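Local atomic coordinates of CRISPR system Cmr subunit Cmr1-1 (Pyrococcus furiosus, PDB entry 4W8Z), a protein that forms part of the cap of the type III-B Cmr ribonucleoprotein complex, an RNA-binding assembly of CRISPR adaptive immunity against invading genetic elements. Residues Glu184-Lys192 and Val289-Gly297; Ser216-Lys224 and Ile300-His308. One frame throughout, in Å; residues are numbered along the deposited sequence.

Overall arrangement
Both contacts draw on strand 294-302 of the C-terminal region of Cmr1, which belongs to a RAMP-like family, and their centres lie about 25 Å apart. Interaction 1 sits where this strand begins, at the beta turn that joins it to strand 284-291, and brings in the start of helix 188-206. Interaction 2 lies at the other end, where the strand runs out into loop and meets the loop that leads from the same helix to strand 226-231. Along the chain the segments alternate, 184-192, 216-224, 289-297, 300-308, so the helix start packs on the hairpin 284-302 at its turn, and the following loop on the far end of its second strand.

Interaction 1 (Glu184-Lys192 and Val289-Gly297); sequences EFNSIDEFK and VEIGGKPYG
Ile291 is the apolar centre of this contact. Its CG2 lies against the backbone at the start of the helix, 3.5 Å from Ser187 C, while CD1 reaches CG1 of Ile188 at 4.1 Å. The two branches part because CG1 stands beside the backbone N (chi1 -48°) and CG2 opposite it; CD1 also rests off-centre over one face of the Tyr296 ring. Val289 CG2 completes the hydrophobic group: it meets the edge of the Phe185 ring, 4.1 Å from CD2, and also touches Phe191 CE2. The two phenylalanines pack on each other, with Phe185 CE2 above the centre of the Phe191 ring, and helix 136-152 closes over them through Trp147, Ser151 and Leu152.

The polar part is short. Gly292 N donates to Phe185 O at 2.7 Å in a nearly straight bond (169°), lying in the plane of the carbonyl. The same oxygen receives a CA-H...O contact from Ile291 and a longer bond from a water, which in turn weakly accepts from Gly293 N. Gly292 and Gly293 are the central residues of a type I' turn from Ile291 to Lys294, the tight link of a beta hairpin.

Within the segment 184-192, Ser187 is the N-cap of helix 188-206: its OG accepts from Glu190 N at 3.1 Å. Glu190 reaches back along its extended chain, and its OE1 accepts from Asn186 N at 2.7 Å, met from above the carboxylate plane. On the hairpin, Glu290 turns to a salt bridge with Lys167.

The helix start is thus held from within by the Ser187 cap and the Asn186-Glu190 bond, whereas its attachment to the hairpin rests chiefly on hydrophobic packing, with a single, nearly straight backbone bond at the turn.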
ATOM      1  N   GLU A 184       1.606  11.398  13.089  1.00 71.75           N
ATOM      2  CA  GLU A 184       0.900  12.166  12.078  1.00 72.16           C
ATOM      3  C   GLU A 184       1.878  13.104  11.374  1.00 81.97           C
ATOM      4  O   GLU A 184       2.910  13.474  11.936  1.00 78.41           O
ATOM      5  CB  GLU A 184      -0.253  12.958  12.699  1.00 74.07           C
ATOM      6  CG  GLU A 184       0.173  13.980  13.743  1.00 75.71           C
ATOM      7  CD  GLU A 184       0.540  13.346  15.075  1.00 89.61           C
ATOM      8  OE1 GLU A 184      -0.319  12.649  15.660  1.00 96.32           O
ATOM      9  OE2 GLU A 184       1.693  13.532  15.527  1.00 88.92           O
ATOM     10  N   PHE A 185       1.551  13.483  10.142  1.00 79.53           N
ATOM     11  CA  PHE A 185       2.398  14.377   9.364  1.00 74.04           C
ATOM     12  C   PHE A 185       1.823  15.793   9.351  1.00 82.53           C
ATOM     13  O   PHE A 185       0.720  16.022   8.852  1.00 79.41           O
ATOM     14  CB  PHE A 185       2.559  13.858   7.929  1.00 65.14           C
ATOM     15  CG  PHE A 185       3.208  12.507   7.834  1.00 61.66           C
ATOM     16  CD1 PHE A 185       4.337  12.207   8.577  1.00 64.53           C
ATOM     17  CD2 PHE A 185       2.685  11.534   6.995  1.00 60.12           C
ATOM     18  CE1 PHE A 185       4.938  10.955   8.486  1.00 73.72           C
ATOM     19  CE2 PHE A 185       3.277  10.281   6.899  1.00 59.36           C
ATOM     20  CZ  PHE A 185       4.403   9.988   7.648  1.00 67.46           C
ATOM     21  N   ASN A 186       2.576  16.742   9.903  1.00 83.40           N
ATOM     22  CA  ASN A 186       2.165  18.141   9.905  1.00 76.55           C
ATOM     23  C   ASN A 186       2.604  18.867   8.641  1.00 76.33           C
ATOM     24  O   ASN A 186       2.030  19.886   8.266  1.00 82.13           O
ATOM     25  CB  ASN A 186       2.719  18.855  11.137  1.00 76.70           C
ATOM     26  CG  ASN A 186       1.915  18.563  12.385  1.00 77.49           C
ATOM     27  OD1 ASN A 186       0.969  17.780  12.356  1.00 81.35           O
ATOM     28  ND2 ASN A 186       2.286  19.193  13.489  1.00 87.06           N
ATOM     29  N   SER A 187       3.631  18.336   7.990  1.00 80.46           N
ATOM     30  CA  SER A 187       4.118  18.898   6.741  1.00 82.79           C
ATOM     31  C   SER A 187       4.652  17.788   5.852  1.00 89.65           C
ATOM     32  O   SER A 187       4.847  16.664   6.310  1.00 88.85           O
ATOM     33  CB  SER A 187       5.211  19.929   7.001  1.00 80.77           C
ATOM     34  OG  SER A 187       6.393  19.290   7.447  1.00 80.84           O
ATOM     35  N   ILE A 188       4.894  18.103   4.582  1.00 87.64           N
ATOM     36  CA  ILE A 188       5.494  17.147   3.659  1.00 74.00           C
ATOM     37  C   ILE A 188       6.933  16.869   4.081  1.00 78.94           C
ATOM     38  O   ILE A 188       7.452  15.766   3.896  1.00 84.94           O
ATOM     39  CB  ILE A 188       5.449  17.662   2.199  1.00 77.31           C
ATOM     40  CG1 ILE A 188       3.997  17.771   1.727  1.00 73.28           C
ATOM     41  CG2 ILE A 188       6.244  16.755   1.261  1.00 69.82           C
ATOM     42  CD1 ILE A 188       3.847  18.035   0.239  1.00 73.13           C
ATOM     43  N   ASP A 189       7.572  17.873   4.671  1.00 80.54           N
ATOM     44  CA  ASP A 189       8.950  17.729   5.120  1.00 83.94           C
ATOM     45  C   ASP A 189       9.077  16.746   6.283  1.00 81.16           C
ATOM     46  O   ASP A 189      10.069  16.027   6.378  1.00 87.59           O
ATOM     47  CB  ASP A 189       9.530  19.087   5.511  1.00 92.62           C
ATOM     48  CG  ASP A 189       9.937  19.911   4.305  1.00103.99           C
ATOM     49  OD1 ASP A 189      10.190  19.319   3.231  1.00103.34           O
ATOM     50  OD2 ASP A 189      10.014  21.152   4.433  1.00108.47           O
ATOM     51  N   GLU A 190       8.079  16.715   7.163  1.00 76.81           N
ATOM     52  CA  GLU A 190       8.056  15.720   8.231  1.00 74.00           C
ATOM     53  C   GLU A 190       7.975  14.316   7.641  1.00 76.10           C
ATOM     54  O   GLU A 190       8.590  13.378   8.153  1.00 70.43           O
ATOM     55  CB  GLU A 190       6.884  15.956   9.184  1.00 75.21           C
ATOM     56  CG  GLU A 190       7.179  16.947  10.299  1.00 86.21           C
ATOM     57  CD  GLU A 190       6.022  17.099  11.270  1.00 90.90           C
ATOM     58  OE1 GLU A 190       4.983  16.432  11.074  1.00 88.78           O
ATOM     59  OE2 GLU A 190       6.152  17.887  12.229  1.00 92.38           O
ATOM     60  N   PHE A 191       7.210  14.188   6.561  1.00 68.35           N
ATOM     61  CA  PHE A 191       7.081  12.935   5.831  1.00 67.11           C
ATOM     62  C   PHE A 191       8.442  12.534   5.249  1.00 69.88           C
ATOM     63  O   PHE A 191       8.900  11.407   5.445  1.00 69.58           O
ATOM     64  CB  PHE A 191       6.025  13.080   4.726  1.00 70.51           C
ATOM     65  CG  PHE A 191       5.490  11.775   4.192  1.00 72.30           C
ATOM     66  CD1 PHE A 191       6.048  10.563   4.565  1.00 76.04           C
ATOM     67  CD2 PHE A 191       4.423  11.769   3.307  1.00 69.61           C
ATOM     68  CE1 PHE A 191       5.553   9.371   4.065  1.00 71.75           C
ATOM     69  CE2 PHE A 191       3.921  10.584   2.807  1.00 67.87           C
ATOM     70  CZ  PHE A 191       4.485   9.383   3.185  1.00 67.88           C
ATOM     71  N   LYS A 192       9.083  13.461   4.540  1.00 76.98           N
ATOM     72  CA  LYS A 192      10.401  13.216   3.956  1.00 75.84           C
ATOM     73  C   LYS A 192      11.407  12.757   5.008  1.00 78.59           C
ATOM     74  O   LYS A 192      12.114  11.771   4.816  1.00 79.56           O
ATOM     75  CB  LYS A 192      10.937  14.474   3.272  1.00 82.93           C
ATOM     76  CG  LYS A 192      10.244  14.877   1.984  1.00 90.82           C
ATOM     77  CD  LYS A 192      11.219  15.660   1.110  1.00 87.21           C
ATOM     78  CE  LYS A 192      10.555  16.817   0.382  1.00 90.63           C
ATOM     79  NZ  LYS A 192      11.573  17.654  -0.328  1.00 97.49           N
ATOM     80  N   VAL A 289      -3.167  10.023   1.929  1.00 55.65           N
ATOM     81  CA  VAL A 289      -2.421  10.343   3.134  1.00 57.43           C
ATOM     82  C   VAL A 289      -2.904  11.682   3.690  1.00 61.28           C
ATOM     83  O   VAL A 289      -3.237  12.599   2.935  1.00 65.64           O
ATOM     84  CB  VAL A 289      -0.890  10.382   2.862  1.00 57.63           C
ATOM     85  CG1 VAL A 289      -0.537  11.468   1.842  1.00 60.79           C
ATOM     86  CG2 VAL A 289      -0.098  10.563   4.163  1.00 55.26           C
ATOM     87  N   GLU A 290      -2.968  11.788   5.012  1.00 70.45           N
ATOM     88  CA  GLU A 290      -3.336  13.049   5.643  1.00 79.62           C
ATOM     89  C   GLU A 290      -2.094  13.825   6.081  1.00 79.54           C
ATOM     90  O   GLU A 290      -1.274  13.329   6.856  1.00 79.77           O
ATOM     91  CB  GLU A 290      -4.261  12.800   6.833  1.00 82.27           C
ATOM     92  CG  GLU A 290      -4.720  14.070   7.526  1.00 91.90           C
ATOM     93  CD  GLU A 290      -5.865  13.821   8.489  1.00 94.76           C
ATOM     94  OE1 GLU A 290      -6.797  13.072   8.118  1.00 97.62           O
ATOM     95  OE2 GLU A 290      -5.827  14.362   9.615  1.00 90.11           O
ATOM     96  N   ILE A 291      -1.959  15.040   5.557  1.00 78.07           N
ATOM     97  CA  ILE A 291      -0.843  15.916   5.900  1.00 79.95           C
ATOM     98  C   ILE A 291      -1.367  17.279   6.334  1.00 80.72           C
ATOM     99  O   ILE A 291      -2.058  17.956   5.570  1.00 91.35           O
ATOM    100  CB  ILE A 291       0.132  16.104   4.715  1.00 79.75           C
ATOM    101  CG1 ILE A 291       0.489  14.754   4.091  1.00 84.77           C
ATOM    102  CG2 ILE A 291       1.387  16.825   5.171  1.00 79.40           C
ATOM    103  CD1 ILE A 291       1.321  14.860   2.832  1.00 82.59           C
ATOM    104  N   GLY A 292      -1.052  17.678   7.561  1.00 69.68           N
ATOM    105  CA  GLY A 292      -1.529  18.944   8.083  1.00 66.06           C
ATOM    106  C   GLY A 292      -3.046  18.998   8.164  1.00 62.96           C
ATOM    107  O   GLY A 292      -3.648  20.057   8.002  1.00 68.12           O
ATOM    108  N   GLY A 293      -3.669  17.850   8.407  1.00 74.48           N
ATOM    109  CA  GLY A 293      -5.114  17.783   8.532  1.00 75.68           C
ATOM    110  C   GLY A 293      -5.854  17.910   7.213  1.00 81.68           C
ATOM    111  O   GLY A 293      -7.056  18.182   7.194  1.00 84.77           O
ATOM    112  N   LYS A 294      -5.140  17.716   6.107  1.00 83.82           N
ATOM    113  CA  LYS A 294      -5.747  17.794   4.782  1.00 95.27           C
ATOM    114  C   LYS A 294      -5.390  16.564   3.944  1.00 85.27           C
ATOM    115  O   LYS A 294      -4.299  16.011   4.085  1.00 83.83           O
ATOM    116  CB  LYS A 294      -5.313  19.077   4.068  1.00 99.17           C
ATOM    117  CG  LYS A 294      -5.786  20.353   4.746  1.00101.66           C
ATOM    118  CD  LYS A 294      -5.247  21.588   4.045  1.00107.43           C
ATOM    119  CE  LYS A 294      -5.641  22.855   4.787  1.00111.64           C
ATOM    120  NZ  LYS A 294      -5.073  24.073   4.152  1.00112.81           N
ATOM    121  N   PRO A 295      -6.319  16.126   3.077  1.00 71.26           N
ATOM    122  CA  PRO A 295      -6.119  14.911   2.282  1.00 66.49           C
ATOM    123  C   PRO A 295      -5.244  15.117   1.045  1.00 73.76           C
ATOM    124  O   PRO A 295      -5.463  16.048   0.271  1.00 81.35           O
ATOM    125  CB  PRO A 295      -7.545  14.529   1.879  1.00 64.55           C
ATOM    126  CG  PRO A 295      -8.272  15.821   1.830  1.00 64.84           C
ATOM    127  CD  PRO A 295      -7.677  16.675   2.914  1.00 67.27           C
ATOM    128  N   TYR A 296      -4.263  14.239   0.874  1.00 69.37           N
ATOM    129  CA  TYR A 296      -3.410  14.235  -0.309  1.00 71.03           C
ATOM    130  C   TYR A 296      -3.490  12.883  -1.005  1.00 73.78           C
ATOM    131  O   TYR A 296      -3.670  11.855  -0.354  1.00 70.85           O
ATOM    132  CB  TYR A 296      -1.955  14.519   0.061  1.00 79.31           C
ATOM    133  CG  TYR A 296      -1.644  15.938   0.478  1.00 80.83           C
ATOM    134  CD1 TYR A 296      -2.106  16.450   1.682  1.00 80.33           C
ATOM    135  CD2 TYR A 296      -0.845  16.749  -0.316  1.00 84.77           C
ATOM    136  CE1 TYR A 296      -1.807  17.739   2.068  1.00 80.69           C
ATOM    137  CE2 TYR A 296      -0.537  18.035   0.064  1.00 85.34           C
ATOM    138  CZ  TYR A 296      -1.022  18.525   1.254  1.00 87.43           C
ATOM    139  OH  TYR A 296      -0.716  19.811   1.633  1.00 98.92           O
ATOM    140  N   GLY A 297      -3.343  12.876  -2.324  1.00 71.08           N
ATOM    141  CA  GLY A 297      -3.197  11.623  -3.039  1.00 68.56           C
ATOM    142  C   GLY A 297      -1.798  11.090  -2.793  1.00 68.20           C
ATOM    143  O   GLY A 297      -0.832  11.842  -2.860  1.00 80.00           O
TER
HETATM  144  O   HOH W   1      -2.110  16.007  10.296  1.00 82.24           O

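Interaction 2 (Ser216-Lys224 and Ile300-His308); sequences SLPSYATLK and IKFFQSTFH
Ala221 CB presses on the Phe302 ring, 3.7 Å from CD1, in the more enclosed part of the contact. The ring receives Thr222 O at its edge, Ile300 CG1 lies over one of its faces, and Trp285 meets it edge-to-face. Trp44 of helix 38-54 packs on Ala221 as well, so this small side chain is wedged between a helix and the end of the strand. Next to it, the methylene CB of Gln304 lies 3.5 Å from both Pro218 O and Tyr220 O. With CG placed between backbone N and carbonyl carbon (chi1 76°), the chain turns along the Ser219-Ala221 backbone.

Strand 294-302 ends at Phe302, and beyond it the chain follows the irregular loop before strand 226-231 without forming regular sheet with it. Phe303 still bonds to the backbone of Phe225, where that loop passes into the C-terminal sheet; Leu217 and Pro218 also pack on Phe225.

Toward solvent, backbone acceptors take over. Pro218 O accepts from Ser305 N at 3.0 Å in a bent bond (139°), and Ser305 OG lies 3.1 Å from both this oxygen and Leu217 O. One residue further, Thr306 OG1 donates to Ser219 O at 2.9 Å, using a lone pair in the carbonyl plane. Here Ser219 and Ser305 meet through their CB atoms, and Leu217, exposed though it is, lays CD2 across the backbone of Gln304, 3.5 Å from its C atom, with CD1 directed to Phe303 O.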
ATOM      1  N   SER A 216      23.022  -2.448  -5.255  1.00136.39           N
ATOM      2  CA  SER A 216      22.738  -3.685  -5.979  1.00135.21           C
ATOM      3  C   SER A 216      21.269  -4.076  -5.827  1.00129.79           C
ATOM      4  O   SER A 216      20.888  -4.722  -4.850  1.00133.76           O
ATOM      5  CB  SER A 216      23.643  -4.815  -5.487  1.00133.80           C
ATOM      6  N   LEU A 217      20.459  -3.689  -6.810  1.00121.65           N
ATOM      7  CA  LEU A 217      19.003  -3.819  -6.753  1.00114.59           C
ATOM      8  C   LEU A 217      18.507  -5.220  -6.393  1.00107.57           C
ATOM      9  O   LEU A 217      18.850  -6.197  -7.055  1.00108.22           O
ATOM     10  CB  LEU A 217      18.396  -3.400  -8.092  1.00104.74           C
ATOM     11  CG  LEU A 217      16.885  -3.167  -8.085  1.00106.39           C
ATOM     12  CD1 LEU A 217      16.535  -1.940  -7.262  1.00100.92           C
ATOM     13  CD2 LEU A 217      16.349  -3.037  -9.501  1.00108.95           C
ATOM     14  N   PRO A 218      17.693  -5.319  -5.328  1.00 94.20           N
ATOM     15  CA  PRO A 218      17.102  -6.586  -4.886  1.00 85.53           C
ATOM     16  C   PRO A 218      16.045  -7.075  -5.867  1.00 94.11           C
ATOM     17  O   PRO A 218      15.603  -6.305  -6.720  1.00 88.02           O
ATOM     18  CB  PRO A 218      16.462  -6.233  -3.536  1.00 76.75           C
ATOM     19  CG  PRO A 218      17.099  -4.939  -3.126  1.00 74.14           C
ATOM     20  CD  PRO A 218      17.375  -4.222  -4.402  1.00 81.03           C
ATOM     21  N   SER A 219      15.639  -8.334  -5.738  1.00 95.17           N
ATOM     22  CA  SER A 219      14.653  -8.908  -6.644  1.00 99.44           C
ATOM     23  C   SER A 219      13.252  -8.878  -6.043  1.00 98.23           C
ATOM     24  O   SER A 219      12.348  -9.567  -6.518  1.00104.42           O
ATOM     25  CB  SER A 219      15.033 -10.340  -7.008  1.00102.50           C
ATOM     26  OG  SER A 219      15.029 -11.166  -5.860  1.00110.01           O
ATOM     27  N   TYR A 220      13.079  -8.078  -4.997  1.00 94.64           N
ATOM     28  CA  TYR A 220      11.776  -7.901  -4.371  1.00 87.59           C
ATOM     29  C   TYR A 220      11.598  -6.439  -3.967  1.00 81.46           C
ATOM     30  O   TYR A 220      12.565  -5.679  -3.917  1.00 88.04           O
ATOM     31  CB  TYR A 220      11.616  -8.835  -3.163  1.00 91.28           C
ATOM     32  CG  TYR A 220      12.869  -9.005  -2.323  1.00102.50           C
ATOM     33  CD1 TYR A 220      13.826  -9.960  -2.650  1.00105.91           C
ATOM     34  CD2 TYR A 220      13.091  -8.217  -1.198  1.00106.45           C
ATOM     35  CE1 TYR A 220      14.973 -10.120  -1.890  1.00110.39           C
ATOM     36  CE2 TYR A 220      14.236  -8.371  -0.428  1.00111.33           C
ATOM     37  CZ  TYR A 220      15.172  -9.327  -0.779  1.00114.53           C
ATOM     38  OH  TYR A 220      16.317  -9.489  -0.025  1.00110.53           O
ATOM     39  N   ALA A 221      10.357  -6.048  -3.696  1.00 77.35           N
ATOM     40  CA  ALA A 221      10.048  -4.670  -3.337  1.00 72.78           C
ATOM     41  C   ALA A 221      10.681  -4.286  -2.009  1.00 76.36           C
ATOM     42  O   ALA A 221      10.588  -5.023  -1.026  1.00 85.83           O
ATOM     43  CB  ALA A 221       8.542  -4.460  -3.279  1.00 72.31           C
ATOM     44  N   THR A 222      11.338  -3.133  -1.991  1.00 71.01           N
ATOM     45  CA  THR A 222      11.917  -2.592  -0.771  1.00 69.30           C
ATOM     46  C   THR A 222      11.575  -1.115  -0.663  1.00 75.07           C
ATOM     47  O   THR A 222      11.295  -0.461  -1.671  1.00 75.54           O
ATOM     48  CB  THR A 222      13.453  -2.750  -0.723  1.00 70.53           C
ATOM     49  OG1 THR A 222      14.055  -1.929  -1.734  1.00 70.81           O
ATOM     50  CG2 THR A 222      13.864  -4.202  -0.920  1.00 66.36           C
ATOM     51  N   LEU A 223      11.602  -0.589   0.558  1.00 70.81           N
ATOM     52  CA  LEU A 223      11.383   0.833   0.765  1.00 67.94           C
ATOM     53  C   LEU A 223      12.494   1.651   0.119  1.00 66.55           C
ATOM     54  O   LEU A 223      12.231   2.661  -0.530  1.00 70.27           O
ATOM     55  CB  LEU A 223      11.298   1.163   2.255  1.00 79.52           C
ATOM     56  CG  LEU A 223      11.279   2.673   2.525  1.00 73.85           C
ATOM     57  CD1 LEU A 223      10.015   3.302   1.961  1.00 63.65           C
ATOM     58  CD2 LEU A 223      11.447   2.993   4.002  1.00 71.63           C
ATOM     59  N   LYS A 224      13.734   1.204   0.306  1.00 74.71           N
ATOM     60  CA  LYS A 224      14.906   1.924  -0.189  1.00 78.83           C
ATOM     61  C   LYS A 224      14.824   2.219  -1.675  1.00 79.09           C
ATOM     62  O   LYS A 224      15.131   3.326  -2.114  1.00 80.57           O
ATOM     63  CB  LYS A 224      16.184   1.137   0.089  1.00 82.31           C
ATOM     64  CG  LYS A 224      17.454   1.919  -0.215  1.00 87.52           C
ATOM     65  CD  LYS A 224      18.664   1.013  -0.275  1.00 97.69           C
ATOM     66  CE  LYS A 224      19.934   1.780   0.042  1.00101.58           C
ATOM     67  NZ  LYS A 224      19.946   2.228   1.467  1.00108.79           N
ATOM     68  N   ILE A 300       2.966   5.320  -4.580  1.00 59.60           N
ATOM     69  CA  ILE A 300       4.255   4.680  -4.369  1.00 66.58           C
ATOM     70  C   ILE A 300       4.585   3.737  -5.533  1.00 62.92           C
ATOM     71  O   ILE A 300       3.726   2.997  -6.014  1.00 60.87           O
ATOM     72  CB  ILE A 300       4.303   3.923  -3.013  1.00 66.61           C
ATOM     73  CG1 ILE A 300       5.685   3.289  -2.799  1.00 71.13           C
ATOM     74  CG2 ILE A 300       3.205   2.880  -2.925  1.00 55.87           C
ATOM     75  CD1 ILE A 300       5.977   2.921  -1.361  1.00 68.51           C
ATOM     76  N   LYS A 301       5.831   3.801  -5.999  1.00 73.07           N
ATOM     77  CA  LYS A 301       6.303   2.971  -7.110  1.00 68.32           C
ATOM     78  C   LYS A 301       7.476   2.082  -6.684  1.00 67.06           C
ATOM     79  O   LYS A 301       8.483   2.582  -6.192  1.00 70.36           O
ATOM     80  CB  LYS A 301       6.710   3.855  -8.291  1.00 65.01           C
ATOM     81  CG  LYS A 301       5.533   4.419  -9.067  1.00 64.42           C
ATOM     82  CD  LYS A 301       5.948   5.514 -10.038  1.00 65.20           C
ATOM     83  CE  LYS A 301       6.221   6.813  -9.307  1.00 69.33           C
ATOM     84  NZ  LYS A 301       6.408   7.961 -10.242  1.00 80.57           N
ATOM     85  N   PHE A 302       7.344   0.769  -6.873  1.00 67.44           N
ATOM     86  CA  PHE A 302       8.361  -0.183  -6.413  1.00 70.69           C
ATOM     87  C   PHE A 302       9.273  -0.693  -7.527  1.00 78.82           C
ATOM     88  O   PHE A 302       8.808  -1.351  -8.453  1.00 85.28           O
ATOM     89  CB  PHE A 302       7.699  -1.390  -5.744  1.00 70.30           C
ATOM     90  CG  PHE A 302       6.942  -1.058  -4.498  1.00 75.68           C
ATOM     91  CD1 PHE A 302       7.610  -0.844  -3.305  1.00 75.78           C
ATOM     92  CD2 PHE A 302       5.558  -0.978  -4.513  1.00 75.22           C
ATOM     93  CE1 PHE A 302       6.917  -0.543  -2.153  1.00 84.48           C
ATOM     94  CE2 PHE A 302       4.856  -0.681  -3.364  1.00 74.80           C
ATOM     95  CZ  PHE A 302       5.535  -0.463  -2.181  1.00 85.47           C
ATOM     96  N   PHE A 303      10.572  -0.431  -7.420  1.00 80.50           N
ATOM     97  CA  PHE A 303      11.514  -0.881  -8.443  1.00 81.11           C
ATOM     98  C   PHE A 303      12.349  -2.057  -7.945  1.00 83.91           C
ATOM     99  O   PHE A 303      13.040  -1.939  -6.937  1.00 99.01           O
ATOM    100  CB  PHE A 303      12.430   0.270  -8.876  1.00 82.11           C
ATOM    101  CG  PHE A 303      11.688   1.511  -9.310  1.00 92.95           C
ATOM    102  CD1 PHE A 303      10.945   1.516 -10.479  1.00 87.65           C
ATOM    103  CD2 PHE A 303      11.743   2.673  -8.553  1.00 95.66           C
ATOM    104  CE1 PHE A 303      10.265   2.649 -10.882  1.00 87.63           C
ATOM    105  CE2 PHE A 303      11.066   3.811  -8.953  1.00 85.62           C
ATOM    106  CZ  PHE A 303      10.326   3.798 -10.119  1.00 88.20           C
ATOM    107  N   GLN A 304      12.275  -3.190  -8.642  1.00 88.32           N
ATOM    108  CA  GLN A 304      13.098  -4.352  -8.300  1.00 94.23           C
ATOM    109  C   GLN A 304      13.549  -5.125  -9.542  1.00101.94           C
ATOM    110  O   GLN A 304      13.299  -4.699 -10.667  1.00105.43           O
ATOM    111  CB  GLN A 304      12.347  -5.288  -7.348  1.00 97.63           C
ATOM    112  CG  GLN A 304      11.275  -6.143  -8.006  1.00 99.13           C
ATOM    113  CD  GLN A 304       9.878  -5.669  -7.685  1.00100.77           C
ATOM    114  OE1 GLN A 304       9.434  -4.631  -8.177  1.00111.63           O
ATOM    115  NE2 GLN A 304       9.171  -6.430  -6.857  1.00 98.97           N
ATOM    116  N   SER A 305      14.209  -6.261  -9.328  1.00104.95           N
ATOM    117  CA  SER A 305      14.783  -7.047 -10.420  1.00104.17           C
ATOM    118  C   SER A 305      13.784  -7.972 -11.109  1.00111.17           C
ATOM    119  O   SER A 305      13.833  -8.145 -12.328  1.00115.03           O
ATOM    120  CB  SER A 305      15.960  -7.877  -9.908  1.00104.53           C
ATOM    121  OG  SER A 305      16.989  -7.043  -9.414  1.00110.11           O
ATOM    122  N   THR A 306      12.897  -8.582 -10.326  1.00116.34           N
ATOM    123  CA  THR A 306      11.882  -9.485 -10.863  1.00122.97           C
ATOM    124  C   THR A 306      10.979  -8.778 -11.870  1.00128.85           C
ATOM    125  O   THR A 306      10.482  -7.682 -11.610  1.00125.92           O
ATOM    126  CB  THR A 306      11.005 -10.090  -9.738  1.00124.27           C
ATOM    127  OG1 THR A 306      11.774 -11.038  -8.987  1.00127.04           O
ATOM    128  CG2 THR A 306       9.780 -10.790 -10.315  1.00119.49           C
ATOM    129  N   PHE A 307      10.788  -9.403 -13.028  1.00139.36           N
ATOM    130  CA  PHE A 307       9.881  -8.879 -14.042  1.00144.61           C
ATOM    131  C   PHE A 307       8.432  -9.183 -13.675  1.00158.44           C
ATOM    132  O   PHE A 307       8.091 -10.320 -13.342  1.00154.92           O
ATOM    133  CB  PHE A 307      10.224  -9.461 -15.418  1.00138.95           C
ATOM    134  CG  PHE A 307       9.129  -9.307 -16.440  1.00134.84           C
ATOM    135  CD1 PHE A 307       8.775  -8.057 -16.920  1.00131.63           C
ATOM    136  CD2 PHE A 307       8.466 -10.421 -16.935  1.00130.43           C
ATOM    137  CE1 PHE A 307       7.771  -7.919 -17.866  1.00129.09           C
ATOM    138  CE2 PHE A 307       7.462 -10.287 -17.880  1.00125.15           C
ATOM    139  CZ  PHE A 307       7.116  -9.035 -18.345  1.00124.55           C
ATOM    140  N   HIS A 308       7.588  -8.156 -13.718  1.00175.27           N
ATOM    141  CA  HIS A 308       6.159  -8.322 -13.483  1.00178.94           C
ATOM    142  C   HIS A 308       5.400  -7.989 -14.759  1.00175.92           C
ATOM    143  O   HIS A 308       5.426  -6.845 -15.216  1.00184.84           O
ATOM    144  CB  HIS A 308       5.675  -7.432 -12.336  1.00182.51           C
ATOM    145  CG  HIS A 308       6.588  -7.424 -11.152  1.00185.25           C
ATOM    146  ND1 HIS A 308       6.388  -8.227 -10.049  1.00184.69           N
ATOM    147  CD2 HIS A 308       7.708  -6.707 -10.898  1.00185.10           C
ATOM    148  CE1 HIS A 308       7.347  -8.006  -9.168  1.00185.52           C
ATOM    149  NE2 HIS A 308       8.162  -7.089  -9.659  1.00184.48           N
TER